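Local coordinates for protein tartrate dehydrogenase/decarboxylase (Pseudomonas putida, PDB 3FLK) that oxidises tartrate to oxaloglycolate with NAD, and also converts meso-tartrate to D-glycerate and oxidatively decarboxylates D-malate to pyruvate, at residues 5-11 with 38-44; 294-299 with 348-353. The protein carries 1 engineered substitution. All coordinates share one frame; numbering follows the deposited sequence.

Contact 1 (5-11 with 38-44); sequences SFRIAAI and ALEFDTF
Phe6, Ile8 and Ala10 send both their N-H and their C=O groups to the strand 39-43 side, where six backbone hydrogen bonds knit the two strands in parallel register. Phe6 N donates to Ala38 O and Phe6 O accepts from Glu40 N; Ile8 N gives to Glu40 O at 2.6 Å, and Ile8 O accepts from Asp42 N at 2.9 Å; Ala10 repeats the pattern with Asp42 O and Phe44 N.

On the face that carries Arg7 and Asp42, a long salt bridge joins Arg7 NH2 to Asp42 OD2 at 3.5 Å. As a hydrogen bond it is weak, long and bent (142°); the guanidinium and carboxylate planes stand 78° apart. OD2 is also bonded to the hydroxyl of Tyr70, whose ring takes a cation-pi contact from Arg7. Glu40 runs alongside Arg7, its OE1 4.4 Å from Arg7 NE, too far for a salt bridge, though the opposite charges may still attract. On this same face Phe44, its CG anti to its own carbonyl carbon (chi1 -64°), reaches back so that CE2 meets Ala9 CB at 3.7 Å.

The face of Ile8 and Phe41 is largely apolar. Ile8 leans on Phe41 with CG1 over the ring, 4.2 Å from its centroid, while Ile8 CB and CG2 pack on the ring atoms CD1 and CE1. Nearby, Leu39 CD2 comes to the edge of the Phe6 ring, close to its plane. Helices 17-35 and 299-313 cover this side.

Strand 6-13, helix 17-35 and strand 39-43 form a beta-alpha-beta crossover, which ends the large mixed sheet of this isocitrate/isopropylmalate dehydrogenase fold within the chain.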
loop_
_atom_site.group_PDB
_atom_site.type_symbol
_atom_site.label_atom_id
_atom_site.label_comp_id
_atom_site.label_asym_id
_atom_site.label_seq_id
_atom_site.Cartn_x
_atom_site.Cartn_y
_atom_site.Cartn_z
ATOM N N SER A 5 6.870 3.172 41.444
ATOM C CA SER A 5 5.878 3.948 40.642
ATOM C C SER A 5 6.416 4.274 39.254
ATOM O O SER A 5 7.606 4.552 39.090
ATOM C CB SER A 5 5.498 5.241 41.370
ATOM O OG SER A 5 4.492 5.951 40.668
ATOM N N PHE A 6 5.535 4.239 38.257
ATOM C CA PHE A 6 5.903 4.631 36.900
ATOM C C PHE A 6 5.393 6.030 36.570
ATOM O O PHE A 6 4.227 6.353 36.815
ATOM C CB PHE A 6 5.402 3.612 35.870
ATOM C CG PHE A 6 6.134 2.297 35.908
ATOM C CD1 PHE A 6 7.474 2.215 35.536
ATOM C CD2 PHE A 6 5.481 1.138 36.304
ATOM C CE1 PHE A 6 8.152 1.002 35.570
ATOM C CE2 PHE A 6 6.152 -0.084 36.339
ATOM C CZ PHE A 6 7.490 -0.150 35.970
ATOM N N ARG A 7 6.283 6.857 36.030
ATOM C CA ARG A 7 5.942 8.209 35.607
ATOM C C ARG A 7 5.611 8.212 34.120
ATOM O O ARG A 7 6.414 7.766 33.294
ATOM C CB ARG A 7 7.099 9.173 35.877
ATOM C CG ARG A 7 7.465 9.355 37.342
ATOM C CD ARG A 7 8.546 10.420 37.483
ATOM N NE ARG A 7 8.019 11.772 37.285
ATOM C CZ ARG A 7 8.728 12.799 36.818
ATOM N NH1 ARG A 7 10.001 12.644 36.475
ATOM N NH2 ARG A 7 8.156 13.988 36.682
ATOM N N ILE A 8 4.428 8.718 33.787
ATOM C CA ILE A 8 3.947 8.721 32.409
ATOM C C ILE A 8 3.852 10.142 31.867
ATOM O O ILE A 8 3.190 11.000 32.456
ATOM C CB ILE A 8 2.540 8.064 32.279
ATOM C CG1 ILE A 8 2.424 6.738 33.062
ATOM C CG2 ILE A 8 2.117 7.956 30.805
ATOM C CD1 ILE A 8 3.487 5.679 32.787
ATOM N N ALA A 9 4.509 10.381 30.736
ATOM C CA ALA A 9 4.369 11.641 30.023
ATOM C C ALA A 9 3.206 11.537 29.037
ATOM O O ALA A 9 3.300 10.839 28.024
ATOM C CB ALA A 9 5.662 11.997 29.308
ATOM N N ALA A 10 2.107 12.216 29.359
ATOM C CA ALA A 10 0.915 12.228 28.515
ATOM C C ALA A 10 0.941 13.442 27.594
ATOM O O ALA A 10 1.003 14.587 28.054
ATOM C CB ALA A 10 -0.348 12.220 29.371
ATOM N N ILE A 11 0.918 13.182 26.288
ATOM C CA ILE A 11 1.016 14.236 25.282
ATOM C C ILE A 11 -0.108 14.050 24.259
ATOM O O ILE A 11 0.033 13.265 23.319
ATOM C CB ILE A 11 2.406 14.240 24.572
ATOM C CG1 ILE A 11 3.549 14.219 25.597
ATOM C CG2 ILE A 11 2.532 15.447 23.629
ATOM C CD1 ILE A 11 4.947 14.093 24.991
ATOM N N ALA A 38 1.014 1.619 40.651
ATOM C CA ALA A 38 1.349 3.004 40.947
ATOM C C ALA A 38 1.744 3.720 39.661
ATOM O O ALA A 38 2.831 3.497 39.119
ATOM C CB ALA A 38 2.455 3.081 41.989
ATOM N N LEU A 39 0.837 4.559 39.168
ATOM C CA LEU A 39 1.062 5.329 37.950
ATOM C C LEU A 39 0.891 6.819 38.217
ATOM O O LEU A 39 -0.023 7.227 38.936
ATOM C CB LEU A 39 0.104 4.887 36.837
ATOM C CG LEU A 39 0.064 3.419 36.391
ATOM C CD1 LEU A 39 -1.052 3.218 35.376
ATOM C CD2 LEU A 39 1.400 2.946 35.819
ATOM N N GLU A 40 1.777 7.623 37.640
ATOM C CA GLU A 40 1.696 9.074 37.765
ATOM C C GLU A 40 1.746 9.714 36.383
ATOM O O GLU A 40 2.699 9.508 35.630
ATOM C CB GLU A 40 2.822 9.609 38.655
ATOM C CG GLU A 40 2.650 11.068 39.070
ATOM C CD GLU A 40 3.686 11.534 40.086
ATOM O OE1 GLU A 40 4.783 10.931 40.162
ATOM O OE2 GLU A 40 3.401 12.518 40.808
ATOM N N PHE A 41 0.711 10.485 36.059
ATOM C CA PHE A 41 0.595 11.127 34.754
ATOM C C PHE A 41 0.905 12.618 34.822
ATOM O O PHE A 41 0.389 13.331 35.687
ATOM C CB PHE A 41 -0.810 10.921 34.174
ATOM C CG PHE A 41 -1.149 9.482 33.890
ATOM C CD1 PHE A 41 -0.903 8.932 32.638
ATOM C CD2 PHE A 41 -1.724 8.679 34.874
ATOM C CE1 PHE A 41 -1.215 7.598 32.369
ATOM C CE2 PHE A 41 -2.041 7.347 34.615
ATOM C CZ PHE A 41 -1.785 6.806 33.359
ATOM N N ASP A 42 1.758 13.073 33.911
ATOM C CA ASP A 42 1.990 14.496 33.694
ATOM C C ASP A 42 1.650 14.834 32.248
ATOM O O ASP A 42 2.090 14.146 31.321
ATOM C CB ASP A 42 3.441 14.877 34.004
ATOM C CG ASP A 42 3.724 14.959 35.497
ATOM O OD1 ASP A 42 2.849 15.427 36.259
ATOM O OD2 ASP A 42 4.837 14.568 35.908
ATOM N N THR A 43 0.863 15.890 32.063
ATOM C CA THR A 43 0.389 16.282 30.739
ATOM C C THR A 43 1.208 17.443 30.175
ATOM O O THR A 43 1.467 18.429 30.867
ATOM C CB THR A 43 -1.116 16.633 30.760
ATOM O OG1 THR A 43 -1.847 15.559 31.361
ATOM C CG2 THR A 43 -1.646 16.860 29.346
ATOM N N PHE A 44 1.615 17.303 28.917
ATOM C CA PHE A 44 2.375 18.332 28.213
ATOM C C PHE A 44 1.564 18.894 27.054
ATOM O O PHE A 44 0.935 18.142 26.304
ATOM C CB PHE A 44 3.708 17.770 27.713
ATOM C CG PHE A 44 4.632 17.328 28.814
ATOM C CD1 PHE A 44 5.497 18.235 29.418
ATOM C CD2 PHE A 44 4.635 16.009 29.252
ATOM C CE1 PHE A 44 6.355 17.833 30.435
ATOM C CE2 PHE A 44 5.487 15.598 30.273
ATOM C CZ PHE A 44 6.348 16.514 30.864
#

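Contact 2 (294-299 with 348-353); sequences NIANPI and STQQVG. With NAI (1,4-dihydronicotinamide adenine dinucleotide), chain F.
Asn294 and Gln350 meet with their side-chain amides steeply turned against each other, the planes 79° apart. Gln350 is bent at chi2 (73°), which folds its amide back toward the loop and lets NE2 donate to Asn294 OD1 at 2.7 Å. The acceptor lies near the Gln350 amide plane, whereas NE2 sits above the carbonyl plane of Asn294, away from a lone pair. Gln350 OE1 meanwhile rests against Asn294 CB.

Thr349 faces the same loop one residue earlier. With OG1 beside its own backbone N (chi1 -55°), the hydroxyl donates to Ala296 O at 2.7 Å, in the carbonyl plane and on a lone pair. The Thr349 methyl CG2 lies beside Pro298 CB, 4.1 Å away. Thr349 N, in the first turn of the helix, gives a straight bond to Asn294 O at 3.0 Å, again from above the carbonyl plane.

Farther along, the Pro298 ring lies across Val352, CG to CG1 at 3.8 Å, with Pro298 CG also against Thr349 O. Both segments are capped where they enter helices: Ser348 OG and Gln351 OE1 exchange bonds with Gln351 N and Ser348 N in a capping box, and Asn297 OD1 accepts from Ile299 N. Asn297 ND2 is held by Asp342.

The loop's other side reads the cofactor: Asn297 N donates to adenine N1A of NADH at 2.9 Å, and N6A donates to Asn297 O at 3.0 Å. The Asn297 backbone thus offers a donor to N1A and an acceptor to N6A, while Thr349 and Gln350 fasten the preceding residues to the start of the helix.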
loop_
_atom_site.group_PDB
_atom_site.type_symbol
_atom_site.label_atom_id
_atom_site.label_comp_id
_atom_site.label_asym_id
_atom_site.label_seq_id
_atom_site.Cartn_x
_atom_site.Cartn_y
_atom_site.Cartn_z
ATOM N N ASN A 294 -16.850 14.653 19.160
ATOM C CA ASN A 294 -16.675 13.552 20.112
ATOM C C ASN A 294 -17.313 12.233 19.658
ATOM O O ASN A 294 -18.121 11.633 20.376
ATOM C CB ASN A 294 -17.171 13.958 21.505
ATOM C CG ASN A 294 -16.321 15.049 22.133
ATOM O OD1 ASN A 294 -15.176 14.814 22.531
ATOM N ND2 ASN A 294 -16.882 16.247 22.234
ATOM N N ILE A 295 -16.955 11.808 18.450
ATOM C CA ILE A 295 -17.362 10.504 17.923
ATOM C C ILE A 295 -16.140 9.641 17.606
ATOM O O ILE A 295 -16.277 8.500 17.163
ATOM C CB ILE A 295 -18.260 10.621 16.666
ATOM C CG1 ILE A 295 -17.569 11.456 15.579
ATOM C CG2 ILE A 295 -19.650 11.165 17.042
ATOM C CD1 ILE A 295 -18.148 11.270 14.194
ATOM N N ALA A 296 -14.952 10.199 17.835
ATOM C CA ALA A 296 -13.698 9.468 17.671
ATOM C C ALA A 296 -13.676 8.206 18.534
ATOM O O ALA A 296 -14.015 8.247 19.715
ATOM C CB ALA A 296 -12.509 10.365 18.004
ATOM N N ASN A 297 -13.299 7.090 17.920
ATOM C CA ASN A 297 -13.126 5.816 18.613
ATOM C C ASN A 297 -11.912 5.892 19.543
ATOM O O ASN A 297 -10.795 6.142 19.079
ATOM C CB ASN A 297 -12.945 4.689 17.581
ATOM C CG ASN A 297 -13.155 3.302 18.166
ATOM O OD1 ASN A 297 -13.026 3.091 19.368
ATOM N ND2 ASN A 297 -13.488 2.346 17.304
ATOM N N PRO A 298 -12.128 5.710 20.864
ATOM C CA PRO A 298 -11.019 5.752 21.815
ATOM C C PRO A 298 -10.321 4.407 22.048
ATOM O O PRO A 298 -9.357 4.353 22.818
ATOM C CB PRO A 298 -11.702 6.201 23.106
ATOM C CG PRO A 298 -13.076 5.601 23.013
ATOM C CD PRO A 298 -13.422 5.496 21.545
ATOM N N ILE A 299 -10.794 3.338 21.406
ATOM C CA ILE A 299 -10.251 1.999 21.671
ATOM C C ILE A 299 -8.761 1.883 21.319
ATOM O O ILE A 299 -7.994 1.269 22.064
ATOM C CB ILE A 299 -11.093 0.863 21.015
ATOM C CG1 ILE A 299 -12.477 0.779 21.679
ATOM C CG2 ILE A 299 -10.369 -0.486 21.127
ATOM C CD1 ILE A 299 -13.454 -0.175 21.005
ATOM N N SER A 348 -20.864 8.065 22.072
ATOM C CA SER A 348 -19.829 9.078 21.908
ATOM C C SER A 348 -18.490 8.555 22.423
ATOM O O SER A 348 -18.437 7.531 23.099
ATOM C CB SER A 348 -20.206 10.346 22.675
ATOM O OG SER A 348 -20.039 10.154 24.071
ATOM N N THR A 349 -17.418 9.279 22.106
ATOM C CA THR A 349 -16.075 8.970 22.590
ATOM C C THR A 349 -16.067 8.725 24.103
ATOM O O THR A 349 -15.558 7.701 24.573
ATOM C CB THR A 349 -15.097 10.124 22.260
ATOM O OG1 THR A 349 -15.128 10.390 20.854
ATOM C CG2 THR A 349 -13.670 9.782 22.683
ATOM N N GLN A 350 -16.649 9.667 24.847
ATOM C CA GLN A 350 -16.646 9.636 26.309
ATOM C C GLN A 350 -17.476 8.482 26.861
ATOM O O GLN A 350 -17.116 7.889 27.875
ATOM C CB GLN A 350 -17.140 10.972 26.882
ATOM C CG GLN A 350 -16.209 12.171 26.624
ATOM C CD GLN A 350 -16.225 12.651 25.180
ATOM O OE1 GLN A 350 -17.201 12.446 24.445
ATOM N NE2 GLN A 350 -15.138 13.297 24.762
ATOM N N GLN A 351 -18.578 8.165 26.184
ATOM C CA GLN A 351 -19.442 7.050 26.585
ATOM C C GLN A 351 -18.759 5.692 26.414
ATOM O O GLN A 351 -18.951 4.796 27.233
ATOM C CB GLN A 351 -20.771 7.082 25.824
ATOM C CG GLN A 351 -21.737 8.169 26.300
ATOM C CD GLN A 351 -22.991 8.270 25.443
ATOM O OE1 GLN A 351 -22.951 8.057 24.232
ATOM N NE2 GLN A 351 -24.113 8.610 26.074
ATOM N N VAL A 352 -17.966 5.542 25.355
ATOM C CA VAL A 352 -17.201 4.306 25.144
ATOM C C VAL A 352 -16.109 4.160 26.209
ATOM O O VAL A 352 -15.932 3.081 26.784
ATOM C CB VAL A 352 -16.608 4.218 23.712
ATOM C CG1 VAL A 352 -15.762 2.952 23.546
ATOM C CG2 VAL A 352 -17.724 4.237 22.675
ATOM N N GLY A 353 -15.394 5.251 26.476
ATOM C CA GLY A 353 -14.406 5.293 27.556
ATOM C C GLY A 353 -15.006 4.867 28.885
ATOM O O GLY A 353 -14.437 4.032 29.593
HETATM P PA NAI F . -6.208 10.109 10.189
HETATM O O1A NAI F . -5.850 8.805 10.795
HETATM O O2A NAI F . -6.145 11.212 11.165
HETATM O O5B NAI F . -7.691 10.020 9.594
HETATM C C5B NAI F . -8.028 9.195 8.503
HETATM C C4B NAI F . -9.522 8.890 8.517
HETATM O O4B NAI F . -9.814 7.976 9.558
HETATM C C3B NAI F . -10.361 10.136 8.761
HETATM O O3B NAI F . -11.497 10.078 7.932
HETATM C C2B NAI F . -10.752 10.032 10.222
HETATM O O2B NAI F . -12.016 10.598 10.481
HETATM C C1B NAI F . -10.724 8.536 10.491
HETATM N N9A NAI F . -10.295 8.248 11.870
HETATM C C8A NAI F . -9.021 8.328 12.373
HETATM N N7A NAI F . -9.060 7.980 13.678
HETATM C C5A NAI F . -10.328 7.681 14.015
HETATM C C6A NAI F . -10.913 7.272 15.210
HETATM N N6A NAI F . -10.170 7.098 16.300
HETATM N N1A NAI F . -12.273 7.037 15.249
HETATM C C2A NAI F . -13.047 7.205 14.121
HETATM N N3A NAI F . -12.453 7.607 12.939
HETATM C C4A NAI F . -11.120 7.846 12.888
HETATM O O3 NAI F . -5.209 10.326 8.933
HETATM P PN NAI F . -5.217 11.518 7.845
HETATM O O1N NAI F . -6.579 12.064 7.661
HETATM O O2N NAI F . -4.524 10.979 6.652
HETATM O O5D NAI F . -4.273 12.629 8.508
HETATM C C5D NAI F . -4.774 13.626 9.374
HETATM C C4D NAI F . -3.622 14.292 10.126
HETATM O O4D NAI F . -3.066 13.384 11.059
HETATM C C3D NAI F . -2.477 14.730 9.223
HETATM O O3D NAI F . -2.007 15.964 9.709
HETATM C C2D NAI F . -1.415 13.661 9.415
HETATM O O2D NAI F . -0.112 14.158 9.225
HETATM C C1D NAI F . -1.666 13.251 10.859
HETATM N N1N NAI F . -1.242 11.885 11.221
HETATM C C2N NAI F . -0.496 11.744 12.358
HETATM C C3N NAI F . -0.078 10.487 12.781
HETATM C C7N NAI F . 0.499 10.337 14.160
HETATM O O7N NAI F . 0.522 11.447 15.030
HETATM N N7N NAI F . 0.982 9.154 14.538
HETATM C C4N NAI F . -0.434 9.366 12.030
HETATM C C5N NAI F . -1.200 9.515 10.874
HETATM C C6N NAI F . -1.605 10.789 10.475
#

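Contact 1 closes near the N-terminus before contact 2 opens far along the chain; their centres are 22 Å apart and their nearest atoms about 13 Å, so they do not touch. Two helices bridge the gap. Helix 17-35, the crossover between the strands of contact 1, packs on that pair through Leu21, Ile25 and Leu28 and reaches contact 2 through Glu19 and Glu23. Helix 299-313 begins at the end of 294-299 and lays Met308, Leu309 and Leu312 on the apolar face of 5-11 and 38-44. The outer part of the sheet and the adenine-binding loop therefore share a helical layer, with the cofactor contacted directly at contact 2.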